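Local structure of solute binding protein MsmE (Bacillus subtilis subsp. subtilis str. 168, 4R6H) at residues E46-T49 and F50-L53; E175-K178 and G179-V182; N335-Q338 and M339-T343. The protein binds melibiose, raffinose and stachyose as the solute-binding component of the MelEDC-MsmX ABC transporter, which imports these sugars. All blocks are in the same frame, centred on the assembly; numbering follows the deposited sequence. Where two conformers were deposited one is given.

How the contacts relate
Contact 1 comes first along the chain, on helix 44-60. Contact 2 follows, at the end of helix 163-177 and in the turn before strand 182-185. Contact 3 comes last, on helix 333-343. Contacts 1 and 3 are neighbours, with centres about 9 Å apart, and their helices pack side by side. Thr49 OG1 lies 3.4 Å from Ala342 CB where they meet. Contact 2 is remote: its centre is about 43 Å from that of contact 1 and about 39 Å from that of contact 3. Two helices distant in sequence thus build one region of this sugar-binding protein, and contact 2 belongs to another.

Contact 1: E46-T49 and F50-L53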
loop_
_atom_site.group_PDB
_atom_site.type_symbol
_atom_site.label_atom_id
_atom_site.label_comp_id
_atom_site.label_asym_id
_atom_site.label_seq_id
_atom_site.Cartn_x
_atom_site.Cartn_y
_atom_site.Cartn_z
ATOM N N GLU A 46 13.039 7.743 -6.036
ATOM C CA GLU A 46 12.897 7.900 -4.582
ATOM C C GLU A 46 14.254 7.975 -3.939
ATOM O O GLU A 46 14.551 8.879 -3.122
ATOM C CB GLU A 46 12.144 6.723 -4.008
ATOM C CG GLU A 46 10.706 6.710 -4.427
ATOM C CD GLU A 46 9.983 5.438 -4.183
ATOM O OE1 GLU A 46 10.587 4.366 -3.920
ATOM O OE2 GLU A 46 8.755 5.540 -4.307
ATOM N N ARG A 47 15.096 6.990 -4.248
ATOM C CA ARG A 47 16.402 6.966 -3.641
ATOM C C ARG A 47 17.223 8.190 -3.988
ATOM O O ARG A 47 17.889 8.735 -3.113
ATOM C CB ARG A 47 17.120 5.651 -3.997
ATOM C CG ARG A 47 16.392 4.445 -3.489
ATOM C CD ARG A 47 17.209 3.181 -3.637
ATOM N NE ARG A 47 16.491 2.002 -3.138
ATOM C CZ ARG A 47 16.933 0.745 -3.245
ATOM N NH1 ARG A 47 18.112 0.479 -3.822
ATOM N NH2 ARG A 47 16.212 -0.248 -2.754
ATOM N N ASP A 48 17.248 8.594 -5.260
ATOM C CA ASP A 48 18.023 9.759 -5.670
ATOM C C ASP A 48 17.519 11.063 -5.021
ATOM O O ASP A 48 18.292 11.895 -4.598
ATOM C CB ASP A 48 18.050 9.906 -7.199
ATOM C CG ASP A 48 18.695 8.712 -7.903
ATOM O OD1 ASP A 48 19.311 7.857 -7.220
ATOM O OD2 ASP A 48 18.549 8.617 -9.153
ATOM N N THR A 49 16.203 11.234 -4.931
ATOM C CA THR A 49 15.658 12.410 -4.341
ATOM C C THR A 49 15.947 12.464 -2.834
ATOM O O THR A 49 16.211 13.541 -2.305
ATOM C CB THR A 49 14.137 12.533 -4.632
ATOM O OG1 THR A 49 13.939 12.641 -6.047
ATOM C CG2 THR A 49 13.521 13.736 -3.953
ATOM N N PHE A 50 15.818 11.325 -2.152
ATOM C CA PHE A 50 16.147 11.262 -0.740
ATOM C C PHE A 50 17.629 11.628 -0.523
ATOM O O PHE A 50 17.921 12.444 0.361
ATOM C CB PHE A 50 15.744 9.897 -0.174
ATOM C CG PHE A 50 15.414 9.869 1.316
ATOM C CD1 PHE A 50 15.659 10.954 2.165
ATOM C CD2 PHE A 50 14.884 8.719 1.877
ATOM C CE1 PHE A 50 15.364 10.873 3.508
ATOM C CE2 PHE A 50 14.587 8.639 3.227
ATOM C CZ PHE A 50 14.850 9.707 4.045
ATOM N N ARG A 51 18.535 11.125 -1.374
ATOM C CA ARG A 51 19.938 11.495 -1.267
ATOM C C ARG A 51 20.148 12.992 -1.521
ATOM O O ARG A 51 20.944 13.603 -0.831
ATOM C CB ARG A 51 20.803 10.665 -2.224
ATOM C CG ARG A 51 20.893 9.202 -1.813
ATOM C CD ARG A 51 21.887 8.435 -2.669
ATOM N NE ARG A 51 21.733 6.988 -2.482
ATOM C CZ ARG A 51 21.189 6.156 -3.375
ATOM N NH1 ARG A 51 20.752 6.598 -4.564
ATOM N NH2 ARG A 51 21.104 4.857 -3.092
ATOM N N LYS A 52 19.428 13.575 -2.474
ATOM C CA LYS A 52 19.591 14.989 -2.757
ATOM C C LYS A 52 19.108 15.815 -1.546
ATOM O O LYS A 52 19.727 16.795 -1.164
ATOM C CB LYS A 52 18.933 15.370 -4.098
ATOM C CG LYS A 52 17.592 16.074 -4.047
ATOM C CD LYS A 52 17.774 17.553 -4.314
ATOM C CE LYS A 52 17.524 17.890 -5.778
ATOM N NZ LYS A 52 17.045 19.279 -5.928
ATOM N N LEU A 53 18.004 15.413 -0.913
ATOM C CA LEU A 53 17.534 16.120 0.237
ATOM C C LEU A 53 18.478 15.943 1.436
ATOM O O LEU A 53 18.650 16.858 2.205
ATOM C CB LEU A 53 16.100 15.690 0.584
ATOM C CG LEU A 53 15.037 16.226 -0.369
ATOM C CD1 LEU A 53 13.720 15.539 -0.028
ATOM C CD2 LEU A 53 14.874 17.741 -0.324
HETATM O O HOH W 1 20.301 2.257 -4.738
#
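Asp48 and Arg51 form a salt bridge one helical turn apart. Asp48 OD1 meets Arg51 NH1 at the edge of the guanidinium and in its plane. The bridge is long, at 3.3 Å between Asp48 OD1 and Arg51 NH1. The carboxylate and guanidinium planes are turned 43° from each other. Arg51 NH2 donates to a water, which also accepts from Arg47 NH1 at 3.0 Å. This water links the two arginines, whose like charges otherwise stand apart, with 5.4 Å between Arg47 NH1 and Arg51 NH2. Arg47 also gives its NE to the carbonyl of Met41.

Four i to i+4 backbone bonds hold the helix here. The first joins Phe50 N to Glu46 O at 2.9 Å, and the last joins Leu53 N to Thr49 O. Thr49 OG1 bonds back to the carbonyl of Ser45, one turn earlier. The end of the Glu46 side chain leads away from residues 50-53, and OE1 takes the backbone N-H groups of Ser42 and Thr43 just before the helix. Helix 44-60 is the connecting helix of a beta-alpha-beta unit, between parallel strands 33-38 and 64-69.

The packing contacts follow. Arg51 CG lies 3.3 Å from Arg47 O. From there the chain runs extended to NE, and a turned chi4 (107°) sets NH1 3.8 Å from Arg47 CB. Phe50 has CG anti to its backbone N (chi1 -153°), which carries the ring away from residues 46-49. The ring packs against Leu68, Phe326 and Met330. Thr49 CG2 lies 4.3 Å from Leu53 CD1, on the flank that meets helix 333-343.

Contact 2: E175-K178 and G179-V182; sequences EKSK and GSIV
Ser177 meets Ser180 and Ile181 through both its carbonyl oxygen and its hydroxyl. Ser177 O accepts two bonds from Ser180. Ser180 OG donates to Ser177 O at 2.7 Å, in the carbonyl plane and on a lone pair. The backbone donor takes a different approach: Ser180 N is 3.1 Å from Ser177 O and stands 62° out of that plane. The side chain of Ser180 is placed for this by chi1 of 63°, which sets OG between its own N and carbonyl carbon.

Ser177 OG reaches both ways along the chain. Ahead, it accepts from Ile181 N at 3.3 Å; behind, it is bonded to the carbonyl of Ile173, one turn back in the helix. Ser177 CB packs on the isoleucine, lying 3.8 Å from Ile181 CB and 4.0 Å from Ile181 CD1. Tyr155 of helix 149-155 touches both residues.

Gly179 sits at the bend. At its phi of 83°, with psi near zero, a CB would be jammed against Lys178 O, and this calls for glycine. Lys178 also has positive phi, and it is the first residue to leave the helical conformation. Residues 177-180 form a type I' turn, and helix 163-177 ends in a Schellman motif. The chain then enters strand 182-185, where Val182 pairs with Lys264 and Ala266.

The chemistry implies a turn held by one serine through two groups. Its carbonyl is gripped by two donors, and its hydroxyl ties the last helical turn to the chain leaving it.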
loop_
_atom_site.group_PDB
_atom_site.type_symbol
_atom_site.label_atom_id
_atom_site.label_comp_id
_atom_site.label_asym_id
_atom_site.label_seq_id
_atom_site.Cartn_x
_atom_site.Cartn_y
_atom_site.Cartn_z
ATOM N N GLU A 175 -18.872 -8.608 -22.909
ATOM C CA GLU A 175 -20.006 -8.704 -23.900
ATOM C C GLU A 175 -19.751 -7.717 -25.057
ATOM O O GLU A 175 -19.675 -8.082 -26.251
ATOM C CB GLU A 175 -21.334 -8.416 -23.176
ATOM C CG GLU A 175 -21.917 -9.608 -22.405
ATOM C CD GLU A 175 -22.781 -9.323 -21.140
ATOM O OE1 GLU A 175 -23.240 -8.179 -20.851
ATOM O OE2 GLU A 175 -23.028 -10.313 -20.393
ATOM N N LYS A 176 -19.529 -6.464 -24.702
ATOM C CA LYS A 176 -19.475 -5.397 -25.715
ATOM C C LYS A 176 -18.161 -5.379 -26.489
ATOM O O LYS A 176 -18.145 -4.966 -27.656
ATOM C CB LYS A 176 -19.798 -4.029 -25.095
ATOM C CG LYS A 176 -21.153 -3.925 -24.411
ATOM C CD LYS A 176 -22.258 -3.337 -25.275
ATOM C CE LYS A 176 -23.408 -2.833 -24.411
ATOM N NZ LYS A 176 -22.982 -1.778 -23.440
ATOM N N SER A 177 -17.048 -5.823 -25.895
ATOM C CA SER A 177 -15.783 -5.824 -26.586
ATOM C C SER A 177 -15.589 -7.101 -27.405
ATOM O O SER A 177 -14.613 -7.219 -28.123
ATOM C CB SER A 177 -14.604 -5.660 -25.620
ATOM O OG SER A 177 -14.287 -6.875 -24.973
ATOM N N LYS A 178 -16.539 -8.026 -27.230
ATOM C CA LYS A 178 -16.530 -9.354 -27.814
ATOM C C LYS A 178 -15.217 -10.067 -27.553
ATOM O O LYS A 178 -14.673 -10.733 -28.427
ATOM C CB LYS A 178 -16.874 -9.300 -29.312
ATOM C CG LYS A 178 -18.332 -9.629 -29.614
ATOM C CD LYS A 178 -19.164 -8.392 -29.890
ATOM C CE LYS A 178 -20.558 -8.783 -30.356
ATOM N NZ LYS A 178 -21.175 -7.717 -31.186
ATOM N N GLY A 179 -14.704 -9.922 -26.334
ATOM C CA GLY A 179 -13.438 -10.547 -25.960
ATOM C C GLY A 179 -12.133 -9.841 -26.336
ATOM O O GLY A 179 -11.073 -10.361 -26.042
ATOM N N SER A 180 -12.185 -8.657 -26.961
ATOM C CA SER A 180 -10.999 -7.929 -27.403
ATOM C C SER A 180 -10.317 -7.094 -26.282
ATOM O O SER A 180 -9.206 -6.571 -26.463
ATOM C CB SER A 180 -11.329 -6.956 -28.544
ATOM O OG SER A 180 -12.239 -5.926 -28.152
ATOM N N ILE A 181 -11.032 -6.902 -25.173
ATOM C CA ILE A 181 -10.514 -6.174 -24.047
ATOM C C ILE A 181 -10.570 -7.080 -22.808
ATOM O O ILE A 181 -11.617 -7.644 -22.491
ATOM C CB ILE A 181 -11.316 -4.875 -23.811
ATOM C CG1 ILE A 181 -11.092 -3.849 -24.930
ATOM C CG2 ILE A 181 -10.916 -4.255 -22.462
ATOM C CD1 ILE A 181 -12.035 -2.658 -24.893
ATOM N N VAL A 182 -9.450 -7.186 -22.105
ATOM C CA VAL A 182 -9.442 -7.912 -20.805
ATOM C C VAL A 182 -10.177 -7.072 -19.769
ATOM O O VAL A 182 -9.749 -5.932 -19.484
ATOM C CB VAL A 182 -8.039 -8.195 -20.319
ATOM C CG1 VAL A 182 -8.110 -8.865 -18.969
ATOM C CG2 VAL A 182 -7.257 -9.051 -21.317
#

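Contact 3: N335-Q338 and M339-T343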
loop_
_atom_site.group_PDB
_atom_site.type_symbol
_atom_site.label_atom_id
_atom_site.label_comp_id
_atom_site.label_asym_id
_atom_site.label_seq_id
_atom_site.Cartn_x
_atom_site.Cartn_y
_atom_site.Cartn_z
ATOM N N ASN A 335 10.466 20.776 0.638
ATOM C CA ASN A 335 11.090 19.457 0.722
ATOM C C ASN A 335 10.073 18.307 0.701
ATOM O O ASN A 335 10.276 17.284 0.026
ATOM C CB ASN A 335 11.966 19.357 1.960
ATOM C CG ASN A 335 13.123 20.355 1.932
ATOM O OD1 ASN A 335 13.577 20.738 0.864
ATOM N ND2 ASN A 335 13.610 20.745 3.091
ATOM N N ALA A 336 8.991 18.478 1.421
ATOM C CA ALA A 336 7.953 17.441 1.459
ATOM C C ALA A 336 7.318 17.274 0.107
ATOM O O ALA A 336 7.026 16.150 -0.301
ATOM C CB ALA A 336 6.908 17.757 2.503
ATOM N N LYS A 337 7.153 18.369 -0.626
ATOM C CA LYS A 337 6.583 18.285 -1.978
ATOM C C LYS A 337 7.513 17.527 -2.914
ATOM O O LYS A 337 7.105 16.614 -3.657
ATOM C CB LYS A 337 6.286 19.700 -2.512
ATOM C CG LYS A 337 5.657 19.758 -3.899
ATOM C CD LYS A 337 5.374 21.210 -4.255
ATOM C CE LYS A 337 4.631 21.365 -5.565
ATOM N NZ LYS A 337 5.462 21.046 -6.748
ATOM N N GLN A 338 8.803 17.874 -2.863
ATOM C CA GLN A 338 9.801 17.215 -3.671
ATOM C C GLN A 338 9.886 15.714 -3.417
ATOM O O GLN A 338 9.858 14.877 -4.336
ATOM C CB GLN A 338 11.150 17.913 -3.495
ATOM C CG GLN A 338 12.249 17.338 -4.341
ATOM C CD GLN A 338 13.558 18.069 -4.124
ATOM O OE1 GLN A 338 13.598 19.064 -3.420
ATOM N NE2 GLN A 338 14.625 17.535 -4.689
ATOM N N MET A 339 9.986 15.353 -2.139
ATOM C CA MET A 339 10.070 13.941 -1.805
ATOM C C MET A 339 8.803 13.181 -2.217
ATOM O O MET A 339 8.890 12.121 -2.805
ATOM C CB MET A 339 10.378 13.759 -0.331
ATOM C CG MET A 339 10.728 12.358 0.091
ATOM S SD MET A 339 12.337 11.784 -0.529
ATOM C CE MET A 339 11.872 10.635 -1.821
ATOM N N ALA A 340 7.626 13.746 -1.924
ATOM C CA ALA A 340 6.384 13.085 -2.295
ATOM C C ALA A 340 6.263 12.873 -3.795
ATOM O O ALA A 340 5.904 11.776 -4.252
ATOM C CB ALA A 340 5.193 13.860 -1.739
ATOM N N GLU A 341 6.593 13.899 -4.569
ATOM C CA GLU A 341 6.543 13.735 -6.015
ATOM C C GLU A 341 7.445 12.614 -6.550
ATOM O O GLU A 341 7.097 11.890 -7.477
ATOM C CB GLU A 341 6.860 15.069 -6.693
ATOM C CG GLU A 341 5.702 16.044 -6.551
ATOM C CD GLU A 341 5.954 17.446 -7.080
ATOM O OE1 GLU A 341 7.010 17.695 -7.700
ATOM O OE2 GLU A 341 5.076 18.313 -6.867
ATOM N N ALA A 342 8.607 12.444 -5.954
ATOM C CA ALA A 342 9.498 11.351 -6.339
ATOM C C ALA A 342 8.900 9.968 -6.115
ATOM O O ALA A 342 9.248 9.016 -6.787
ATOM C CB ALA A 342 10.808 11.478 -5.610
ATOM N N THR A 343 7.994 9.871 -5.130
ATOM C CA THR A 343 7.301 8.645 -4.793
ATOM C C THR A 343 5.972 8.451 -5.520
ATOM O O THR A 343 5.315 7.401 -5.338
ATOM C CB THR A 343 6.988 8.548 -3.272
ATOM O OG1 THR A 343 5.893 9.420 -2.919
ATOM C CG2 THR A 343 8.234 8.871 -2.421
HETATM O O HOH W 2 8.348 20.486 -6.183
#
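Lys337 and Glu341 are joined by a salt bridge across one helical turn. Lys337 NZ donates to Glu341 OE2 at 2.8 Å, on the syn side of the carboxylate and 20° out of its plane. The lysine runs extended as far as CE and then bends (chi4 -71°), which brings NZ round to the acid. Lys337 CG also lies alongside, 3.4 Å from Glu341 OE2. That oxygen has a second donor, the backbone N-H of Asp355. A water accepts from Lys337 NZ at 3.0 Å and gives a weak bond to Glu341 OE1.

The backbone is satisfied in regular helical fashion. Met339 N reaches Asn335 O at 2.9 Å, and Ala342 N reaches Gln338 O at 3.2 Å. Ala340 and Glu341 repeat the pattern to Ala336 and Lys337. Helix 333-343 lies beside helix 44-60 of the beta-alpha-beta unit, and Ser45 OG of that helix bonds to Ala342 O.

Ala340 O accepts two donors from Thr343. Thr343 OG1 reaches Ala340 O at 2.7 Å, in the carbonyl plane and on a lone pair, and Thr343 N reaches it at 3.0 Å. Thr343 OG1 is bonded to Asn139 ND2 as well. Asn335 ND2 finds its partner in the carbonyl of Phe329. Met339 leans away from residues 335-338 and packs on Met41 and Ile138, while Ala340 touches Ala354.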